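Local coordinates for CurJ (Moorea producens 3L, PDB 5TZ6), which is a polyketide synthase dehydratase domain that carries out vinylogous dehydration in curacin biosynthesis, here as an inactive variant with a hydroxy acid bound, at residues Q72-L77 with I245-F250; K276-L281 with Q291-E296; S159-S164 with Q187-E192. The protein carries 1 engineered substitution. All blocks are in the same frame, centred on the assembly; numbering follows the deposited sequence.

How the contacts relate
All three contacts are antiparallel strand pairings in a double-hotdog dehydratase. Contact 1 is the seam where the first hotdog half meets the second. Contact 2 continues the second half, its centre about 9 Å from that of contact 1; strand 239-250 lies directly beside strand 288-300, with a probable hydrogen bond of 2.8 Å from Thr249 N to Gln291 O. Contact 3 closes the far margin of the second half, about 18 Å from contact 2 and 27 Å from contact 1 between centres, and touches neither. The bound hydroxy-methylheptenoic acid (7OD) is nearest contact 2: about 7 Å from the side chain of Phe295, against about 10 Å from Ile245 and 14 Å from Val188.

Contact 1: residues Q72-L77 with I245-F250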
ATOM      1  N   GLN A  72      18.059   0.128 -15.925  1.00 57.50           N
ATOM      2  CA  GLN A  72      18.588   1.442 -16.236  1.00 55.79           C
ATOM      3  C   GLN A  72      17.559   2.506 -15.896  1.00 58.04           C
ATOM      4  O   GLN A  72      16.350   2.309 -16.084  1.00 58.00           O
ATOM      5  CB  GLN A  72      18.984   1.554 -17.711  1.00 59.33           C
ATOM      6  CG  GLN A  72      17.836   1.352 -18.676  1.00 66.10           C
ATOM      7  CD  GLN A  72      18.284   1.376 -20.124  1.00 75.57           C
ATOM      8  OE1 GLN A  72      19.476   1.271 -20.421  1.00 74.00           O
ATOM      9  NE2 GLN A  72      17.326   1.502 -21.038  1.00 90.96           N
ATOM     10  N   ILE A  73      18.064   3.615 -15.361  1.00 45.25           N
ATOM     11  CA  ILE A  73      17.290   4.795 -15.011  1.00 48.02           C
ATOM     12  C   ILE A  73      17.797   5.927 -15.891  1.00 49.48           C
ATOM     13  O   ILE A  73      18.999   6.205 -15.906  1.00 52.82           O
ATOM     14  CB  ILE A  73      17.462   5.143 -13.523  1.00 51.53           C
ATOM     15  CG1 ILE A  73      17.381   3.863 -12.683  1.00 45.90           C
ATOM     16  CG2 ILE A  73      16.436   6.191 -13.093  1.00 45.37           C
ATOM     17  CD1 ILE A  73      17.735   4.055 -11.226  1.00 43.32           C
ATOM     18  N   GLU A  74      16.897   6.586 -16.606  1.00 52.08           N
ATOM     19  CA  GLU A  74      17.289   7.567 -17.604  1.00 59.81           C
ATOM     20  C   GLU A  74      16.603   8.901 -17.352  1.00 53.37           C
ATOM     21  O   GLU A  74      15.526   8.968 -16.751  1.00 42.11           O
ATOM     22  CB  GLU A  74      16.974   7.096 -19.032  1.00 58.01           C
ATOM     23  CG  GLU A  74      17.866   5.988 -19.539  1.00 93.14           C
ATOM     24  CD  GLU A  74      17.322   5.354 -20.801  1.00105.69           C
ATOM     25  OE1 GLU A  74      16.276   4.676 -20.728  1.00 98.72           O
ATOM     26  OE2 GLU A  74      17.928   5.555 -21.875  1.00107.54           O
ATOM     27  N   ASP A  75      17.248   9.964 -17.829  1.00 50.49           N
ATOM     28  CA  ASP A  75      16.739  11.326 -17.713  1.00 52.65           C
ATOM     29  C   ASP A  75      16.297  11.632 -16.286  1.00 43.55           C
ATOM     30  O   ASP A  75      15.164  12.050 -16.030  1.00 44.22           O
ATOM     31  CB  ASP A  75      15.604  11.549 -18.709  1.00 62.46           C
ATOM     32  CG  ASP A  75      16.013  11.200 -20.124  1.00 85.86           C
ATOM     33  OD1 ASP A  75      17.190  11.435 -20.474  1.00 87.51           O
ATOM     34  OD2 ASP A  75      15.167  10.677 -20.881  1.00109.70           O
ATOM     35  N   ILE A  76      17.214  11.409 -15.347  1.00 39.56           N
ATOM     36  CA  ILE A  76      16.961  11.647 -13.931  1.00 44.07           C
ATOM     37  C   ILE A  76      17.092  13.132 -13.626  1.00 48.44           C
ATOM     38  O   ILE A  76      18.076  13.773 -14.017  1.00 42.05           O
ATOM     39  CB  ILE A  76      17.939  10.837 -13.066  1.00 43.72           C
ATOM     40  CG1 ILE A  76      17.898   9.354 -13.441  1.00 42.88           C
ATOM     41  CG2 ILE A  76      17.655  11.062 -11.587  1.00 38.39           C
ATOM     42  CD1 ILE A  76      19.064   8.567 -12.889  1.00 44.46           C
ATOM     43  N   LEU A  77      16.127  13.673 -12.885  1.00 50.70           N
ATOM     44  CA  LEU A  77      16.235  15.010 -12.321  1.00 42.44           C
ATOM     45  C   LEU A  77      15.860  14.947 -10.848  1.00 46.43           C
ATOM     46  O   LEU A  77      15.090  14.077 -10.425  1.00 41.32           O
ATOM     47  CB  LEU A  77      15.339  16.012 -13.060  1.00 37.77           C
ATOM     48  CG  LEU A  77      15.828  16.350 -14.469  1.00 38.70           C
ATOM     49  CD1 LEU A  77      14.776  17.130 -15.269  1.00 39.95           C
ATOM     50  CD2 LEU A  77      17.167  17.090 -14.413  1.00 39.43           C
ATOM     51  N   ILE A 245      21.137  13.206 -14.640  1.00 49.00           N
ATOM     52  CA  ILE A 245      21.847  12.010 -15.084  1.00 47.65           C
ATOM     53  C   ILE A 245      21.197  11.495 -16.362  1.00 48.60           C
ATOM     54  O   ILE A 245      19.989  11.234 -16.387  1.00 47.37           O
ATOM     55  CB  ILE A 245      21.842  10.914 -14.004  1.00 44.33           C
ATOM     56  CG1 ILE A 245      22.725  11.327 -12.830  1.00 41.97           C
ATOM     57  CG2 ILE A 245      22.321   9.601 -14.581  1.00 40.10           C
ATOM     58  CD1 ILE A 245      22.612  10.415 -11.634  1.00 59.75           C
ATOM     59  N   ASP A 246      21.988  11.340 -17.423  1.00 46.10           N
ATOM     60  CA  ASP A 246      21.429  10.807 -18.661  1.00 67.28           C
ATOM     61  C   ASP A 246      21.065   9.332 -18.515  1.00 64.28           C
ATOM     62  O   ASP A 246      19.946   8.932 -18.845  1.00 59.83           O
ATOM     63  CB  ASP A 246      22.394  11.031 -19.826  1.00 80.23           C
ATOM     64  CG  ASP A 246      22.587  12.504 -20.141  1.00 96.02           C
ATOM     65  OD1 ASP A 246      21.654  13.292 -19.873  1.00103.10           O
ATOM     66  OD2 ASP A 246      23.666  12.877 -20.653  1.00104.45           O
ATOM     67  N   LYS A 247      21.985   8.504 -18.013  1.00 59.51           N
ATOM     68  CA  LYS A 247      21.643   7.099 -17.826  1.00 60.54           C
ATOM     69  C   LYS A 247      22.462   6.460 -16.711  1.00 54.94           C
ATOM     70  O   LYS A 247      23.691   6.538 -16.714  1.00 51.56           O
ATOM     71  CB  LYS A 247      21.844   6.318 -19.127  1.00 56.56           C
ATOM     72  CG  LYS A 247      21.504   4.843 -19.009  1.00 67.05           C
ATOM     73  CD  LYS A 247      21.412   4.197 -20.370  1.00 73.57           C
ATOM     74  CE  LYS A 247      22.754   4.240 -21.074  1.00 83.04           C
ATOM     75  NZ  LYS A 247      22.637   3.810 -22.494  1.00101.98           N
ATOM     76  N   PHE A 248      21.777   5.795 -15.787  1.00 47.48           N
ATOM     77  CA  PHE A 248      22.397   5.025 -14.717  1.00 45.08           C
ATOM     78  C   PHE A 248      22.021   3.558 -14.894  1.00 46.22           C
ATOM     79  O   PHE A 248      20.840   3.208 -14.843  1.00 53.01           O
ATOM     80  CB  PHE A 248      21.928   5.538 -13.354  1.00 43.54           C
ATOM     81  CG  PHE A 248      22.610   4.883 -12.186  1.00 54.42           C
ATOM     82  CD1 PHE A 248      22.356   3.561 -11.864  1.00 56.21           C
ATOM     83  CD2 PHE A 248      23.483   5.604 -11.388  1.00 61.92           C
ATOM     84  CE1 PHE A 248      22.979   2.962 -10.789  1.00 63.83           C
ATOM     85  CE2 PHE A 248      24.108   5.013 -10.305  1.00 64.18           C
ATOM     86  CZ  PHE A 248      23.855   3.688 -10.007  1.00 64.37           C
ATOM     87  N   THR A 249      23.014   2.694 -15.054  1.00 45.06           N
ATOM     88  CA  THR A 249      22.776   1.276 -15.271  1.00 59.43           C
ATOM     89  C   THR A 249      23.312   0.470 -14.096  1.00 55.14           C
ATOM     90  O   THR A 249      24.482   0.607 -13.718  1.00 50.28           O
ATOM     91  CB  THR A 249      23.410   0.795 -16.579  1.00 57.30           C
ATOM     92  OG1 THR A 249      22.976   1.633 -17.655  1.00 61.71           O
ATOM     93  CG2 THR A 249      23.010  -0.650 -16.867  1.00 61.18           C
ATOM     94  N   PHE A 250      22.440  -0.348 -13.519  1.00 48.62           N
ATOM     95  CA  PHE A 250      22.792  -1.324 -12.504  1.00 51.38           C
ATOM     96  C   PHE A 250      22.844  -2.697 -13.164  1.00 60.12           C
ATOM     97  O   PHE A 250      21.849  -3.148 -13.744  1.00 65.91           O
ATOM     98  CB  PHE A 250      21.770  -1.306 -11.368  1.00 55.00           C
ATOM     99  CG  PHE A 250      21.927  -2.431 -10.381  1.00 60.36           C
ATOM    100  CD1 PHE A 250      22.973  -2.443  -9.464  1.00 60.27           C
ATOM    101  CD2 PHE A 250      21.024  -3.481 -10.370  1.00 62.75           C
ATOM    102  CE1 PHE A 250      23.102  -3.486  -8.552  1.00 63.82           C
ATOM    103  CE2 PHE A 250      21.152  -4.526  -9.466  1.00 67.28           C
ATOM    104  CZ  PHE A 250      22.194  -4.528  -8.557  1.00 67.57           C
TER
HETATM  105  O   HOH W   1      19.499   8.488 -21.874  1.00 60.48           O
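Asp75 and Ile76 both face the single residue Ile245, a G1 beta bulge in the antiparallel pairing that joins the two halves of the double-hotdog fold. Asp75 takes up the bulge with positive backbone angles (phi 49°), which turns the strand a corner; its N reaches past Ile245 to Asp246 O at 3.1 Å, arriving 41° out of the carbonyl plane. Within the bulge Ile76 N bonds Ile245 O at 3.0 Å; beyond it Ile73 and Phe248 exchange two nearly straight bonds.

The face carrying Ile73, Ile76, Ile245 and Phe248 is apolar, as suits its place under helix 51-65, where Ile73 meets Leu58 and Leu59 and Ile245 meets Ile55. Ile76 and Ile245 lie alongside each other, with Ile76 CD1 3.8 Å from Ile245 CB and also close to Phe248 CB.

Long polar chains suit the other face, where solvent has access. Glu74 runs beside Lys247, CG to CG 3.9 Å, but its OE2 stays 5.1 Å from Lys247 NZ, too far for a salt bridge; OE1 makes a long, weak ion pair with Lys138. Gln72 NE2 is hydrogen-bonded to Ser140 OG of strand 132-141. With CG set between its backbone N and carbonyl carbon (chi1 61°), the Gln72 chain crosses that of Lys247 at a slant, OE1 3.5 Å from Lys247 CD.

Contact 2: residues K276-L281 with Q291-E296; sequences KADIQL and QVIGFE
Strand 276-281 pairs antiparallel with 291-296 as the two arms of a hairpin; Ala277 pairs with Phe295 and Ile279 with Val292, so one extra residue on the 291-296 side makes a beta bulge. Asp278 fills the irregular step: its CG stands beside the backbone N (chi1 -69°), and OD1 accepts Gly294 N at 2.9 Å, the donor lying nearly along the carboxylate C-O axis. Glycine suits the turn because the backbone there has positive phi (73°).

On the face of Lys276 and Glu296, Gln280 and Gln291 extend side by side, their amide planes only 16° apart. Gln280 NE2 donates to Gln291 OE1 at 3.0 Å, with that oxygen close to the plane of the donor amide. Lys276 also runs beside Glu296, CE to OE2 3.4 Å, but NZ and OE2 stay 4.3 Å apart, beyond a salt bridge; NZ pairs with Asp268 and OE1 with Arg298.

Branched and aromatic side chains fill the inner face. Ile279 CB sits 3.9 Å from Val292 CB, and its CD1 comes obliquely to the Phe295 ring, 4.3 Å from CG. The hairpin lies between strands 258-267 and 239-250; Phe295 meets Pro242 and the ring of Phe222, while Leu281 rests on Leu217 and Cys221 of helix 215-223.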
ATOM      1  N   LYS A 276      30.451  17.855 -16.019  1.00 56.08           N
ATOM      2  CA  LYS A 276      29.906  16.693 -16.710  1.00 56.09           C
ATOM      3  C   LYS A 276      30.911  15.547 -16.685  1.00 56.24           C
ATOM      4  O   LYS A 276      32.111  15.751 -16.910  1.00 62.62           O
ATOM      5  CB  LYS A 276      29.526  17.033 -18.153  1.00 53.03           C
ATOM      6  CG  LYS A 276      28.536  18.183 -18.278  1.00 67.83           C
ATOM      7  CD  LYS A 276      28.427  18.680 -19.714  1.00 80.63           C
ATOM      8  CE  LYS A 276      27.282  19.675 -19.859  1.00 91.10           C
ATOM      9  NZ  LYS A 276      27.062  20.076 -21.277  1.00106.72           N
ATOM     10  N   ALA A 277      30.412  14.343 -16.413  1.00 49.69           N
ATOM     11  CA  ALA A 277      31.275  13.203 -16.145  1.00 54.90           C
ATOM     12  C   ALA A 277      30.586  11.895 -16.514  1.00 53.54           C
ATOM     13  O   ALA A 277      29.355  11.796 -16.517  1.00 51.46           O
ATOM     14  CB  ALA A 277      31.673  13.169 -14.671  1.00 39.80           C
ATOM     15  N   ASP A 278      31.403  10.893 -16.827  1.00 55.57           N
ATOM     16  CA  ASP A 278      30.993   9.500 -16.900  1.00 61.00           C
ATOM     17  C   ASP A 278      31.678   8.739 -15.771  1.00 58.65           C
ATOM     18  O   ASP A 278      32.845   9.002 -15.444  1.00 61.97           O
ATOM     19  CB  ASP A 278      31.359   8.878 -18.250  1.00 75.09           C
ATOM     20  CG  ASP A 278      30.530   9.434 -19.405  1.00 99.49           C
ATOM     21  OD1 ASP A 278      29.338   9.742 -19.198  1.00108.17           O
ATOM     22  OD2 ASP A 278      31.075   9.563 -20.522  1.00116.97           O
ATOM     23  N   ILE A 279      30.950   7.789 -15.186  1.00 57.31           N
ATOM     24  CA  ILE A 279      31.417   7.039 -14.030  1.00 58.35           C
ATOM     25  C   ILE A 279      31.197   5.553 -14.270  1.00 55.06           C
ATOM     26  O   ILE A 279      30.205   5.143 -14.882  1.00 56.54           O
ATOM     27  CB  ILE A 279      30.697   7.499 -12.744  1.00 59.72           C
ATOM     28  CG1 ILE A 279      30.762   9.028 -12.623  1.00 58.01           C
ATOM     29  CG2 ILE A 279      31.285   6.804 -11.529  1.00 54.79           C
ATOM     30  CD1 ILE A 279      29.852   9.609 -11.567  1.00 54.53           C
ATOM     31  N   GLN A 280      32.125   4.745 -13.751  1.00 49.17           N
ATOM     32  CA  GLN A 280      32.110   3.292 -13.888  1.00 48.76           C
ATOM     33  C   GLN A 280      32.506   2.688 -12.547  1.00 48.61           C
ATOM     34  O   GLN A 280      33.628   2.888 -12.077  1.00 46.83           O
ATOM     35  CB  GLN A 280      33.057   2.830 -14.996  1.00 55.83           C
ATOM     36  CG  GLN A 280      32.550   3.128 -16.400  1.00 58.94           C
ATOM     37  CD  GLN A 280      33.451   2.549 -17.462  1.00 76.87           C
ATOM     38  OE1 GLN A 280      34.674   2.574 -17.335  1.00 84.77           O
ATOM     39  NE2 GLN A 280      32.851   1.997 -18.508  1.00 85.33           N
ATOM     40  N   LEU A 281      31.574   2.003 -11.905  1.00 51.41           N
ATOM     41  CA  LEU A 281      31.857   1.245 -10.699  1.00 55.15           C
ATOM     42  C   LEU A 281      32.029  -0.214 -11.093  1.00 60.60           C
ATOM     43  O   LEU A 281      31.153  -0.778 -11.754  1.00 73.09           O
ATOM     44  CB  LEU A 281      30.717   1.408  -9.696  1.00 45.73           C
ATOM     45  CG  LEU A 281      30.817   0.720  -8.339  1.00 58.43           C
ATOM     46  CD1 LEU A 281      32.004   1.241  -7.535  1.00 50.41           C
ATOM     47  CD2 LEU A 281      29.506   0.914  -7.591  1.00 54.97           C
ATOM     48  N   GLN A 291      27.149   1.781 -13.948  1.00 50.81           N
ATOM     49  CA  GLN A 291      27.723   2.734 -14.885  1.00 61.74           C
ATOM     50  C   GLN A 291      26.834   3.962 -14.980  1.00 55.48           C
ATOM     51  O   GLN A 291      25.606   3.852 -14.963  1.00 50.97           O
ATOM     52  CB  GLN A 291      27.893   2.113 -16.273  1.00 60.99           C
ATOM     53  CG  GLN A 291      28.662   2.987 -17.236  1.00 66.25           C
ATOM     54  CD  GLN A 291      28.877   2.318 -18.573  1.00 71.07           C
ATOM     55  OE1 GLN A 291      29.977   2.338 -19.123  1.00 83.78           O
ATOM     56  NE2 GLN A 291      27.819   1.720 -19.106  1.00 68.54           N
ATOM     57  N   VAL A 292      27.456   5.132 -15.074  1.00 58.30           N
ATOM     58  CA  VAL A 292      26.740   6.399 -15.146  1.00 49.78           C
ATOM     59  C   VAL A 292      27.241   7.151 -16.364  1.00 53.46           C
ATOM     60  O   VAL A 292      28.442   7.433 -16.474  1.00 48.64           O
ATOM     61  CB  VAL A 292      26.929   7.247 -13.880  1.00 49.61           C
ATOM     62  CG1 VAL A 292      26.228   8.599 -14.036  1.00 44.89           C
ATOM     63  CG2 VAL A 292      26.420   6.500 -12.667  1.00 47.96           C
ATOM     64  N   ILE A 293      26.324   7.494 -17.260  1.00 52.78           N
ATOM     65  CA  ILE A 293      26.619   8.238 -18.475  1.00 52.13           C
ATOM     66  C   ILE A 293      25.902   9.573 -18.379  1.00 53.27           C
ATOM     67  O   ILE A 293      24.695   9.618 -18.105  1.00 54.88           O
ATOM     68  CB  ILE A 293      26.168   7.472 -19.733  1.00 57.22           C
ATOM     69  CG1 ILE A 293      26.939   6.160 -19.870  1.00 60.77           C
ATOM     70  CG2 ILE A 293      26.357   8.328 -20.981  1.00 52.35           C
ATOM     71  CD1 ILE A 293      28.392   6.346 -20.209  1.00 67.81           C
ATOM     72  N   GLY A 294      26.635  10.653 -18.622  1.00 58.50           N
ATOM     73  CA  GLY A 294      26.020  11.965 -18.616  1.00 58.95           C
ATOM     74  C   GLY A 294      25.661  12.476 -17.238  1.00 56.90           C
ATOM     75  O   GLY A 294      24.598  13.088 -17.067  1.00 58.47           O
ATOM     76  N   PHE A 295      26.492  12.200 -16.240  1.00 49.67           N
ATOM     77  CA  PHE A 295      26.309  12.819 -14.936  1.00 46.81           C
ATOM     78  C   PHE A 295      26.618  14.305 -15.034  1.00 53.44           C
ATOM     79  O   PHE A 295      27.684  14.693 -15.522  1.00 53.95           O
ATOM     80  CB  PHE A 295      27.218  12.170 -13.895  1.00 50.85           C
ATOM     81  CG  PHE A 295      27.130  12.808 -12.541  1.00 52.03           C
ATOM     82  CD1 PHE A 295      27.853  13.957 -12.256  1.00 52.91           C
ATOM     83  CD2 PHE A 295      26.335  12.258 -11.550  1.00 55.04           C
ATOM     84  CE1 PHE A 295      27.773  14.554 -11.017  1.00 47.71           C
ATOM     85  CE2 PHE A 295      26.259  12.848 -10.299  1.00 59.43           C
ATOM     86  CZ  PHE A 295      26.978  13.997 -10.033  1.00 44.69           C
ATOM     87  N   GLU A 296      25.690  15.141 -14.585  1.00 52.68           N
ATOM     88  CA  GLU A 296      25.909  16.579 -14.524  1.00 53.64           C
ATOM     89  C   GLU A 296      25.642  17.060 -13.108  1.00 46.72           C
ATOM     90  O   GLU A 296      24.538  16.856 -12.575  1.00 42.44           O
ATOM     91  CB  GLU A 296      25.027  17.349 -15.507  1.00 57.67           C
ATOM     92  CG  GLU A 296      25.299  18.853 -15.444  1.00 75.73           C
ATOM     93  CD  GLU A 296      24.476  19.670 -16.427  1.00 92.06           C
ATOM     94  OE1 GLU A 296      23.538  20.366 -15.981  1.00101.66           O
ATOM     95  OE2 GLU A 296      24.763  19.619 -17.642  1.00101.18           O
TER

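Contact 3: residues S159-S164 with Q187-E192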
ATOM      1  N   SER A 159      47.976   7.930 -11.804  1.00100.38           N
ATOM      2  CA  SER A 159      49.092   7.562 -10.952  1.00 97.38           C
ATOM      3  C   SER A 159      49.450   8.594  -9.891  1.00 88.48           C
ATOM      4  O   SER A 159      50.347   8.325  -9.086  1.00102.04           O
ATOM      5  CB  SER A 159      50.333   7.260 -11.808  1.00100.28           C
ATOM      6  OG  SER A 159      50.640   8.343 -12.668  1.00103.26           O
ATOM      7  N   GLN A 160      48.786   9.749  -9.841  1.00 81.51           N
ATOM      8  CA  GLN A 160      49.099  10.724  -8.796  1.00 78.41           C
ATOM      9  C   GLN A 160      48.224  10.424  -7.583  1.00 74.53           C
ATOM     10  O   GLN A 160      47.088  10.888  -7.491  1.00 71.36           O
ATOM     11  CB  GLN A 160      48.909  12.152  -9.285  1.00 81.28           C
ATOM     12  CG  GLN A 160      49.078  13.170  -8.172  1.00 89.09           C
ATOM     13  CD  GLN A 160      48.830  14.591  -8.624  1.00101.08           C
ATOM     14  OE1 GLN A 160      48.838  14.886  -9.819  1.00107.15           O
ATOM     15  NE2 GLN A 160      48.606  15.483  -7.666  1.00103.50           N
ATOM     16  N   LYS A 161      48.765   9.662  -6.637  1.00 76.68           N
ATOM     17  CA  LYS A 161      48.041   9.377  -5.406  1.00 86.07           C
ATOM     18  C   LYS A 161      47.762  10.657  -4.627  1.00 74.10           C
ATOM     19  O   LYS A 161      48.621  11.534  -4.515  1.00 83.98           O
ATOM     20  CB  LYS A 161      48.828   8.395  -4.538  1.00 79.47           C
ATOM     21  CG  LYS A 161      48.041   7.887  -3.345  1.00 84.04           C
ATOM     22  CD  LYS A 161      48.755   6.736  -2.659  1.00 97.43           C
ATOM     23  CE  LYS A 161      47.976   6.244  -1.449  1.00104.61           C
ATOM     24  NZ  LYS A 161      46.629   5.738  -1.837  1.00102.90           N
ATOM     25  N   ILE A 162      46.541  10.771  -4.099  1.00 71.67           N
ATOM     26  CA  ILE A 162      46.175  11.887  -3.237  1.00 77.88           C
ATOM     27  C   ILE A 162      45.315  11.369  -2.090  1.00 75.70           C
ATOM     28  O   ILE A 162      44.675  10.319  -2.183  1.00 76.72           O
ATOM     29  CB  ILE A 162      45.430  13.009  -3.996  1.00 79.76           C
ATOM     30  CG1 ILE A 162      43.945  12.693  -4.111  1.00 70.61           C
ATOM     31  CG2 ILE A 162      46.020  13.204  -5.383  1.00 84.27           C
ATOM     32  CD1 ILE A 162      43.209  13.661  -5.002  1.00 73.02           C
ATOM     33  N   ASP A 163      45.317  12.128  -0.996  1.00 76.71           N
ATOM     34  CA  ASP A 163      44.674  11.704   0.238  1.00 78.95           C
ATOM     35  C   ASP A 163      43.169  11.875   0.131  1.00 75.41           C
ATOM     36  O   ASP A 163      42.680  12.931  -0.284  1.00 73.34           O
ATOM     37  CB  ASP A 163      45.211  12.511   1.420  1.00 90.47           C
ATOM     38  CG  ASP A 163      44.772  11.954   2.765  1.00 95.08           C
ATOM     39  OD1 ASP A 163      43.834  11.129   2.811  1.00 89.60           O
ATOM     40  OD2 ASP A 163      45.359  12.364   3.788  1.00107.28           O
ATOM     41  N   SER A 164      42.433  10.834   0.510  1.00 71.49           N
ATOM     42  CA  SER A 164      40.982  10.916   0.470  1.00 66.36           C
ATOM     43  C   SER A 164      40.454  12.046   1.340  1.00 64.31           C
ATOM     44  O   SER A 164      39.363  12.567   1.071  1.00 57.96           O
ATOM     45  CB  SER A 164      40.377   9.584   0.911  1.00 59.65           C
ATOM     46  OG  SER A 164      40.879   9.210   2.181  1.00 78.54           O
ATOM     47  N   GLN A 187      41.014   5.236  -1.219  1.00 74.99           N
ATOM     48  CA  GLN A 187      42.222   5.677  -1.908  1.00 68.89           C
ATOM     49  C   GLN A 187      41.851   6.390  -3.197  1.00 63.61           C
ATOM     50  O   GLN A 187      40.801   6.125  -3.786  1.00 64.00           O
ATOM     51  CB  GLN A 187      43.154   4.497  -2.199  1.00 70.68           C
ATOM     52  CG  GLN A 187      43.934   4.035  -0.991  1.00 79.96           C
ATOM     53  CD  GLN A 187      44.981   3.006  -1.349  1.00 94.90           C
ATOM     54  OE1 GLN A 187      46.183   3.269  -1.277  1.00 98.90           O
ATOM     55  NE2 GLN A 187      44.527   1.827  -1.754  1.00 99.07           N
ATOM     56  N   VAL A 188      42.722   7.298  -3.636  1.00 58.16           N
ATOM     57  CA  VAL A 188      42.420   8.143  -4.790  1.00 60.81           C
ATOM     58  C   VAL A 188      43.674   8.336  -5.630  1.00 66.94           C
ATOM     59  O   VAL A 188      44.732   8.705  -5.109  1.00 76.80           O
ATOM     60  CB  VAL A 188      41.843   9.506  -4.362  1.00 61.78           C
ATOM     61  CG1 VAL A 188      41.438  10.327  -5.588  1.00 54.70           C
ATOM     62  CG2 VAL A 188      40.649   9.300  -3.444  1.00 48.44           C
ATOM     63  N   TRP A 189      43.542   8.111  -6.936  1.00 59.62           N
ATOM     64  CA  TRP A 189      44.611   8.332  -7.901  1.00 67.20           C
ATOM     65  C   TRP A 189      44.102   9.273  -8.977  1.00 66.18           C
ATOM     66  O   TRP A 189      43.072   9.002  -9.605  1.00 69.45           O
ATOM     67  CB  TRP A 189      45.072   7.019  -8.531  1.00 73.57           C
ATOM     68  CG  TRP A 189      45.770   6.133  -7.577  1.00 78.45           C
ATOM     69  CD1 TRP A 189      47.107   6.092  -7.322  1.00 82.00           C
ATOM     70  CD2 TRP A 189      45.168   5.138  -6.748  1.00 80.80           C
ATOM     71  NE1 TRP A 189      47.376   5.134  -6.376  1.00 83.97           N
ATOM     72  CE2 TRP A 189      46.202   4.532  -6.008  1.00 83.36           C
ATOM     73  CE3 TRP A 189      43.853   4.701  -6.559  1.00 76.83           C
ATOM     74  CZ2 TRP A 189      45.964   3.513  -5.091  1.00 85.62           C
ATOM     75  CZ3 TRP A 189      43.617   3.688  -5.649  1.00 84.20           C
ATOM     76  CH2 TRP A 189      44.668   3.104  -4.925  1.00 87.86           C
ATOM     77  N   LEU A 190      44.813  10.371  -9.184  1.00 58.00           N
ATOM     78  CA  LEU A 190      44.445  11.353 -10.189  1.00 70.14           C
ATOM     79  C   LEU A 190      45.248  11.131 -11.462  1.00 81.02           C
ATOM     80  O   LEU A 190      46.433  10.770 -11.410  1.00 85.32           O
ATOM     81  CB  LEU A 190      44.675  12.780  -9.688  1.00 71.57           C
ATOM     82  CG  LEU A 190      43.596  13.431  -8.828  1.00 69.28           C
ATOM     83  CD1 LEU A 190      44.046  14.824  -8.431  1.00 70.27           C
ATOM     84  CD2 LEU A 190      42.270  13.497  -9.577  1.00 69.06           C
ATOM     85  N   GLY A 191      44.584  11.344 -12.597  1.00 79.18           N
ATOM     86  CA  GLY A 191      45.186  11.400 -13.909  1.00 84.38           C
ATOM     87  C   GLY A 191      44.825  12.710 -14.585  1.00 89.51           C
ATOM     88  O   GLY A 191      44.513  13.712 -13.935  1.00 89.15           O
ATOM     89  N   GLU A 192      44.839  12.682 -15.912  1.00 89.98           N
ATOM     90  CA  GLU A 192      44.506  13.870 -16.693  1.00100.80           C
ATOM     91  C   GLU A 192      43.000  13.872 -16.949  1.00 94.50           C
ATOM     92  O   GLU A 192      42.495  13.130 -17.798  1.00100.40           O
ATOM     93  CB  GLU A 192      45.307  13.906 -17.987  1.00120.44           C
ATOM     94  CG  GLU A 192      45.577  15.321 -18.468  1.00141.01           C
ATOM     95  CD  GLU A 192      46.017  16.243 -17.338  1.00154.23           C
ATOM     96  OE1 GLU A 192      45.165  16.615 -16.504  1.00157.94           O
ATOM     97  OE2 GLU A 192      47.215  16.585 -17.277  1.00159.47           O
TER
HETATM   98  O   HOH W   2      44.970   7.912  -1.623  1.00 59.13           O
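Lys161 NZ is gripped by Gln187 OE1 at 2.6 Å and by a water that also bonds Ile162 O and Val188 N. The lysine chain runs straight until its last bond, which bends (chi4 61°) and swings NZ across to the glutamine. Gln187 can serve both sides: OE1 accepts from NZ, which is tilted 31° from the carbonyl plane, and NE2 bonds Gln198 OE1 of strand 194-200.

On its way Lys161 runs alongside the Trp189 indole, CB 4.0 Å from NE1, so its methylenes meet the indole near the pyrrole nitrogen. The axes of strands 160-162 and 187-190 run antiparallel, 143° apart, a strongly twisted pairing. Leu190 O receives Gln160 N at 3.0 Å and, weakly, Ser159 N, the mark of a classic beta bulge.

Ile162 turns to the opposite face, crossing both Val188 and Leu190. Its CG1 lies 3.8 Å from Val188 CG1, and its CD1 is 3.7 Å from Leu190 CD1. Val188 continues inward onto Val195 and Cys197, and Leu190 onto Leu228, which accounts for the aliphatic residues here.

Strand 160-162 is an edge strand within this chain, beside strand 185-190. Ile162, Val188 and Leu190 pack on one face; on the face of Lys161 and Trp189 an amide oxygen and a water would stabilise the lysine's positive end.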